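Local coordinates for protein putative O-acetylhomoserine (Thiol)-lyase (Campylobacter jejuni, PDB 4OC9) that probably uses pyridoxal 5'-phosphate to make homocysteine from O-acetylhomoserine and sulfide, as a member of the trans-sulfuration enzyme family, at residues A103-I108 with F130-L135; D163-N168 with F330-D335. One frame throughout, in Å; residues are numbered along the deposited sequence.

Interaction 1 (A103-I108 with F130-L135)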
loop_
_atom_site.group_PDB
_atom_site.type_symbol
_atom_site.label_atom_id
_atom_site.label_comp_id
_atom_site.label_asym_id
_atom_site.label_seq_id
_atom_site.Cartn_x
_atom_site.Cartn_y
_atom_site.Cartn_z
ATOM N N ALA D 103 32.877 21.053 4.046
ATOM C CA ALA D 103 33.759 20.695 2.940
ATOM C C ALA D 103 33.090 19.574 2.141
ATOM O O ALA D 103 32.643 18.572 2.725
ATOM C CB ALA D 103 35.102 20.225 3.458
ATOM N N TYR D 104 33.062 19.720 0.818
ATOM C CA TYR D 104 32.433 18.712 -0.003
ATOM C C TYR D 104 33.214 18.359 -1.271
ATOM O O TYR D 104 33.850 19.193 -1.888
ATOM C CB TYR D 104 31.029 19.190 -0.400
ATOM C CG TYR D 104 31.003 20.330 -1.414
ATOM C CD1 TYR D 104 31.260 21.646 -1.042
ATOM C CD2 TYR D 104 30.653 20.091 -2.733
ATOM C CE1 TYR D 104 31.223 22.678 -1.974
ATOM C CE2 TYR D 104 30.585 21.116 -3.656
ATOM C CZ TYR D 104 30.883 22.403 -3.271
ATOM O OH TYR D 104 30.821 23.400 -4.197
ATOM N N SER D 105 33.135 17.105 -1.643
ATOM C CA SER D 105 33.794 16.593 -2.828
ATOM C C SER D 105 33.249 17.217 -4.115
ATOM O O SER D 105 32.044 17.470 -4.259
ATOM C CB SER D 105 33.642 15.047 -2.888
ATOM O OG SER D 105 34.139 14.528 -4.099
ATOM N N ASN D 106 34.155 17.453 -5.047
ATOM C CA ASN D 106 33.823 18.049 -6.330
ATOM C C ASN D 106 33.231 16.997 -7.263
ATOM O O ASN D 106 32.835 17.293 -8.386
ATOM C CB ASN D 106 35.054 18.684 -6.977
ATOM C CG ASN D 106 36.139 17.665 -7.342
ATOM O OD1 ASN D 106 36.224 16.555 -6.802
ATOM N ND2 ASN D 106 37.006 18.070 -8.236
ATOM N N LYS D 107 33.224 15.746 -6.813
ATOM C CA LYS D 107 32.660 14.655 -7.618
ATOM C C LYS D 107 31.516 13.930 -6.863
ATOM O O LYS D 107 31.739 12.912 -6.205
ATOM C CB LYS D 107 33.734 13.671 -8.078
ATOM C CG LYS D 107 34.794 14.322 -8.942
ATOM C CD LYS D 107 35.769 13.331 -9.535
ATOM C CE LYS D 107 36.826 14.083 -10.287
ATOM N NZ LYS D 107 37.722 13.169 -11.025
ATOM N N ILE D 108 30.324 14.524 -6.953
ATOM C CA ILE D 108 29.132 13.995 -6.317
ATOM C C ILE D 108 27.872 14.181 -7.153
ATOM O O ILE D 108 27.900 14.791 -8.227
ATOM C CB ILE D 108 28.860 14.638 -4.960
ATOM C CG1 ILE D 108 28.620 16.147 -5.127
ATOM C CG2 ILE D 108 30.003 14.329 -4.017
ATOM C CD1 ILE D 108 28.339 16.885 -3.829
ATOM N N PHE D 130 36.326 20.578 -2.664
ATOM C CA PHE D 130 37.689 20.034 -2.563
ATOM C C PHE D 130 37.736 18.921 -3.592
ATOM O O PHE D 130 36.691 18.397 -4.004
ATOM C CB PHE D 130 38.122 19.553 -1.163
ATOM C CG PHE D 130 37.477 18.269 -0.709
ATOM C CD1 PHE D 130 36.287 18.276 -0.024
ATOM C CD2 PHE D 130 38.115 17.046 -0.935
ATOM C CE1 PHE D 130 35.725 17.093 0.408
ATOM C CE2 PHE D 130 37.569 15.864 -0.492
ATOM C CZ PHE D 130 36.360 15.885 0.172
ATOM N N ASP D 131 38.948 18.588 -4.015
ATOM C CA ASP D 131 39.168 17.562 -5.002
ATOM C C ASP D 131 39.536 16.231 -4.312
ATOM O O ASP D 131 40.577 16.149 -3.637
ATOM C CB ASP D 131 40.298 18.034 -5.932
ATOM C CG ASP D 131 40.595 17.064 -7.088
ATOM O OD1 ASP D 131 39.909 16.024 -7.289
ATOM O OD2 ASP D 131 41.555 17.374 -7.823
ATOM N N ILE D 132 38.704 15.203 -4.487
ATOM C CA ILE D 132 38.999 13.902 -3.867
ATOM C C ILE D 132 40.279 13.299 -4.413
ATOM O O ILE D 132 40.843 12.408 -3.791
ATOM C CB ILE D 132 37.960 12.783 -4.075
ATOM C CG1 ILE D 132 37.599 12.757 -5.543
ATOM C CG2 ILE D 132 36.722 13.003 -3.266
ATOM C CD1 ILE D 132 37.179 11.379 -5.958
ATOM N N ASP D 133 40.685 13.711 -5.608
ATOM C CA ASP D 133 41.912 13.195 -6.228
ATOM C C ASP D 133 43.176 13.893 -5.751
ATOM O O ASP D 133 44.259 13.447 -6.043
ATOM C CB ASP D 133 41.816 13.286 -7.750
ATOM C CG ASP D 133 40.803 12.310 -8.337
ATOM O OD1 ASP D 133 40.633 11.220 -7.765
ATOM O OD2 ASP D 133 40.238 12.604 -9.419
ATOM N N ASP D 134 43.035 14.972 -4.992
ATOM C CA ASP D 134 44.170 15.722 -4.474
ATOM C C ASP D 134 43.782 16.243 -3.075
ATOM O O ASP D 134 43.426 17.404 -2.899
ATOM C CB ASP D 134 44.476 16.894 -5.415
ATOM C CG ASP D 134 45.670 17.715 -4.962
ATOM O OD1 ASP D 134 46.461 17.230 -4.110
ATOM O OD2 ASP D 134 45.800 18.845 -5.478
ATOM N N LEU D 135 43.932 15.380 -2.089
ATOM C CA LEU D 135 43.553 15.695 -0.728
ATOM C C LEU D 135 44.191 16.866 -0.043
ATOM O O LEU D 135 43.662 17.342 0.965
ATOM C CB LEU D 135 43.543 14.426 0.139
ATOM C CG LEU D 135 42.528 13.360 -0.353
ATOM C CD1 LEU D 135 42.578 12.112 0.513
ATOM C CD2 LEU D 135 41.091 13.897 -0.397
#

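Interaction 2 (D163-N168 with F330-D335)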
loop_
_atom_site.group_PDB
_atom_site.type_symbol
_atom_site.label_atom_id
_atom_site.label_comp_id
_atom_site.label_asym_id
_atom_site.label_seq_id
_atom_site.Cartn_x
_atom_site.Cartn_y
_atom_site.Cartn_z
ATOM N N ASP D 163 39.580 7.743 -1.669
ATOM C CA ASP D 163 40.557 7.037 -0.866
ATOM C C ASP D 163 40.126 7.382 0.562
ATOM O O ASP D 163 40.625 8.308 1.206
ATOM C CB ASP D 163 41.984 7.476 -1.183
ATOM C CG ASP D 163 43.025 6.593 -0.524
ATOM O OD1 ASP D 163 42.699 5.861 0.445
ATOM O OD2 ASP D 163 44.199 6.631 -0.975
ATOM N N ILE D 164 39.206 6.577 1.056
ATOM C CA ILE D 164 38.616 6.768 2.376
ATOM C C ILE D 164 39.604 6.911 3.528
ATOM O O ILE D 164 39.476 7.859 4.300
ATOM C CB ILE D 164 37.573 5.693 2.688
ATOM C CG1 ILE D 164 36.511 5.654 1.585
ATOM C CG2 ILE D 164 36.922 5.996 4.026
ATOM C CD1 ILE D 164 35.488 4.541 1.737
ATOM N N GLU D 165 40.563 5.995 3.648
ATOM C CA GLU D 165 41.568 6.070 4.732
ATOM C C GLU D 165 42.262 7.442 4.860
ATOM O O GLU D 165 42.502 7.903 5.969
ATOM C CB GLU D 165 42.661 5.026 4.583
ATOM C CG GLU D 165 42.197 3.597 4.728
ATOM C CD GLU D 165 43.344 2.622 4.587
ATOM O OE1 GLU D 165 44.514 3.089 4.469
ATOM O OE2 GLU D 165 43.078 1.402 4.593
ATOM N N LYS D 166 42.574 8.057 3.721
ATOM C CA LYS D 166 43.226 9.361 3.704
ATOM C C LYS D 166 42.298 10.461 4.092
ATOM O O LYS D 166 42.731 11.441 4.686
ATOM C CB LYS D 166 43.856 9.633 2.354
ATOM C CG LYS D 166 44.974 8.665 2.070
ATOM C CD LYS D 166 45.677 8.967 0.768
ATOM C CE LYS D 166 46.800 7.953 0.565
ATOM N NZ LYS D 166 47.538 8.177 -0.705
ATOM N N ILE D 167 41.018 10.336 3.750
ATOM C CA ILE D 167 40.053 11.349 4.133
ATOM C C ILE D 167 39.880 11.255 5.648
ATOM O O ILE D 167 39.821 12.260 6.359
ATOM C CB ILE D 167 38.715 11.165 3.431
ATOM C CG1 ILE D 167 38.881 11.465 1.951
ATOM C CG2 ILE D 167 37.682 12.142 3.977
ATOM C CD1 ILE D 167 37.633 11.252 1.106
ATOM N N ASN D 168 39.807 10.029 6.131
ATOM C CA ASN D 168 39.655 9.748 7.536
ATOM C C ASN D 168 40.788 10.349 8.359
ATOM O O ASN D 168 40.547 10.951 9.404
ATOM C CB ASN D 168 39.703 8.263 7.786
ATOM C CG ASN D 168 39.423 7.925 9.221
ATOM O OD1 ASN D 168 38.464 8.437 9.811
ATOM N ND2 ASN D 168 40.229 7.032 9.799
ATOM N N PHE D 330 39.822 0.596 -6.296
ATOM C CA PHE D 330 38.765 -0.393 -6.352
ATOM C C PHE D 330 39.240 -1.675 -5.699
ATOM O O PHE D 330 38.579 -2.211 -4.820
ATOM C CB PHE D 330 38.326 -0.638 -7.800
ATOM C CG PHE D 330 37.500 -1.874 -7.975
ATOM C CD1 PHE D 330 36.234 -1.963 -7.458
ATOM C CD2 PHE D 330 37.972 -2.924 -8.742
ATOM C CE1 PHE D 330 35.461 -3.109 -7.651
ATOM C CE2 PHE D 330 37.199 -4.060 -8.968
ATOM C CZ PHE D 330 35.948 -4.149 -8.422
ATOM N N LYS D 331 40.390 -2.167 -6.145
ATOM C CA LYS D 331 40.960 -3.393 -5.583
ATOM C C LYS D 331 41.240 -3.242 -4.092
ATOM O O LYS D 331 41.155 -4.189 -3.338
ATOM C CB LYS D 331 42.262 -3.788 -6.306
ATOM C CG LYS D 331 42.113 -4.223 -7.766
ATOM C CD LYS D 331 41.271 -5.489 -7.882
ATOM C CE LYS D 331 41.156 -5.958 -9.320
ATOM N NZ LYS D 331 40.419 -7.227 -9.470
ATOM N N LYS D 332 41.589 -2.044 -3.665
ATOM C CA LYS D 332 41.897 -1.808 -2.257
ATOM C C LYS D 332 40.688 -1.817 -1.321
ATOM O O LYS D 332 40.742 -2.397 -0.246
ATOM C CB LYS D 332 42.618 -0.480 -2.096
ATOM C CG LYS D 332 43.033 -0.200 -0.672
ATOM C CD LYS D 332 43.705 1.155 -0.543
ATOM C CE LYS D 332 44.089 1.435 0.902
ATOM N NZ LYS D 332 44.648 2.805 1.075
ATOM N N TYR D 333 39.611 -1.185 -1.742
ATOM C CA TYR D 333 38.414 -1.114 -0.905
ATOM C C TYR D 333 37.245 -2.069 -1.175
ATOM O O TYR D 333 36.417 -2.270 -0.283
ATOM C CB TYR D 333 37.885 0.290 -0.914
ATOM C CG TYR D 333 38.811 1.281 -0.282
ATOM C CD1 TYR D 333 38.872 1.399 1.093
ATOM C CD2 TYR D 333 39.564 2.158 -1.044
ATOM C CE1 TYR D 333 39.710 2.310 1.695
ATOM C CE2 TYR D 333 40.386 3.076 -0.451
ATOM C CZ TYR D 333 40.454 3.156 0.930
ATOM O OH TYR D 333 41.282 4.109 1.531
ATOM N N PHE D 334 37.166 -2.674 -2.355
ATOM C CA PHE D 334 36.036 -3.601 -2.693
ATOM C C PHE D 334 36.432 -5.081 -2.573
ATOM O O PHE D 334 37.025 -5.644 -3.492
ATOM C CB PHE D 334 35.516 -3.258 -4.082
ATOM C CG PHE D 334 34.831 -1.929 -4.162
ATOM C CD1 PHE D 334 35.554 -0.752 -4.116
ATOM C CD2 PHE D 334 33.479 -1.853 -4.368
ATOM C CE1 PHE D 334 34.931 0.472 -4.217
ATOM C CE2 PHE D 334 32.848 -0.623 -4.479
ATOM C CZ PHE D 334 33.578 0.544 -4.400
ATOM N N ASP D 335 36.104 -5.687 -1.429
ATOM C CA ASP D 335 36.463 -7.075 -1.144
ATOM C C ASP D 335 35.886 -8.164 -2.058
ATOM O O ASP D 335 36.580 -9.154 -2.328
ATOM C CB ASP D 335 36.206 -7.405 0.325
ATOM C CG ASP D 335 37.092 -6.591 1.288
ATOM O OD1 ASP D 335 38.001 -5.861 0.838
ATOM O OD2 ASP D 335 36.874 -6.707 2.526
HETATM O O HOH W 1 45.651 3.810 -1.214
#

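Interaction 1 (A103-I108 with F130-L135)
Phe130 ends strand 126-130, an edge strand of the large sheet within this chain, and pairs in parallel with Ser105, the last residue of strand 101-105. Its backbone N donates to Tyr104 O at 2.9 Å, and its backbone O receives a weak bond from Asn106 N. Phe130 CG sits between the backbone N and the carbonyl carbon (chi1 73°), and the ring lies over the neighbouring strand. One ring face therefore lies against Ser105 CA, a CH-pi contact of 4.1 Å from that atom to the ring centroid, while Ala103 C meets the ring edge and Ala103 CB touches CD1. Alanine and serine are small enough to let the ring lie this close, and Leu138 of helix 136-141 touches both Phe130 and Ala103.

Past the strand ends, each segment turns with a side-chain oxygen bonded to a backbone N-H. Ser105 OG, anti to its N (chi1 173°), accepts from Lys107 N at 3.1 Å in an ST turn, and Ile132 CG2 packs against the serine side chain. Asp131 OD1 accepts from Asp133 N, 3.0 Å away, from above the carboxylate plane; this Asx turn overlaps a type I turn from Asp131 to Asp134. Between the two turns, the extended Lys107 crosses Asp133 at about a right angle, and NZ reaches OD2 at 3.0 Å nearly in line with the C-O bond. Gln158 and Tyr326 also bind this ammonium, and Tyr326 bonds to Asp133 OD2 as well. Apolar packing thus gives way to a shared polar cluster, whose paired charges probably help both groups stay ionised.

Interaction 2 (D163-N168 with F330-D335)
The start of helix 164-174 faces the end of helix 327-333, the backbones coming nearest at Asp163 and Tyr333, whose CA atoms are 8.4 Å apart. Tyr333 spans that distance. Its CG is anti to the carbonyl carbon (chi1 -65°), and the hydroxyl reaches the first turn of the other helix, where it has two partners. It donates to Asp163 OD1, with an OH to OD1 distance of 2.5 Å, and accepts from Glu165 N at 2.9 Å along a fairly straight N-H (159°). Asp163 OD1 lies in the ring plane, at the edge, with its carboxylate turned 71° from the ring. Tyrosine suits this place because its long ring carries a group able both to give and to take a hydrogen bond, while CE1 packs on Ile164 CB.

Lys332 runs fully extended alongside, its CG over one face of the tyrosine ring. Its NZ forms a salt bridge with Glu165 OE1 at 3.4 Å, the hydrogen bond in it being weak, and a longer one with Asp163 OD1; a water that accepts from NZ and donates to Asp163 OD2 reinforces the link. Lys166 adds a long salt bridge to Asp163.

His195 also meets the Tyr333 ring edge-to-face, and Ile164 and Ile167 rest on strand 146-152, so the contact fastens helix 327-333 to a helix packed against the large sheet.

Overall arrangement
The two contacts come in series along the chain: both segments of interaction 1 precede those of interaction 2 in the sequence, and their centres are about 15 Å apart. Helix 164-174 joins them: Leu135 of the first packs its CD1 on Lys166 CB of the second at 3.3 Å, and also touches Ile167. Strand 146-152 is a further shared neighbour, since it pairs with strand 101-105 and carries the helix on its side chains. Interaction 1 lies at one edge of the seven-stranded sheet of this chain, characteristic of the PLP-dependent aminotransferase-like fold, whereas 163-168 with 330-335 links a helix packed on that sheet to helix 327-333, which precedes the smaller five-stranded sheet's strand 342-346.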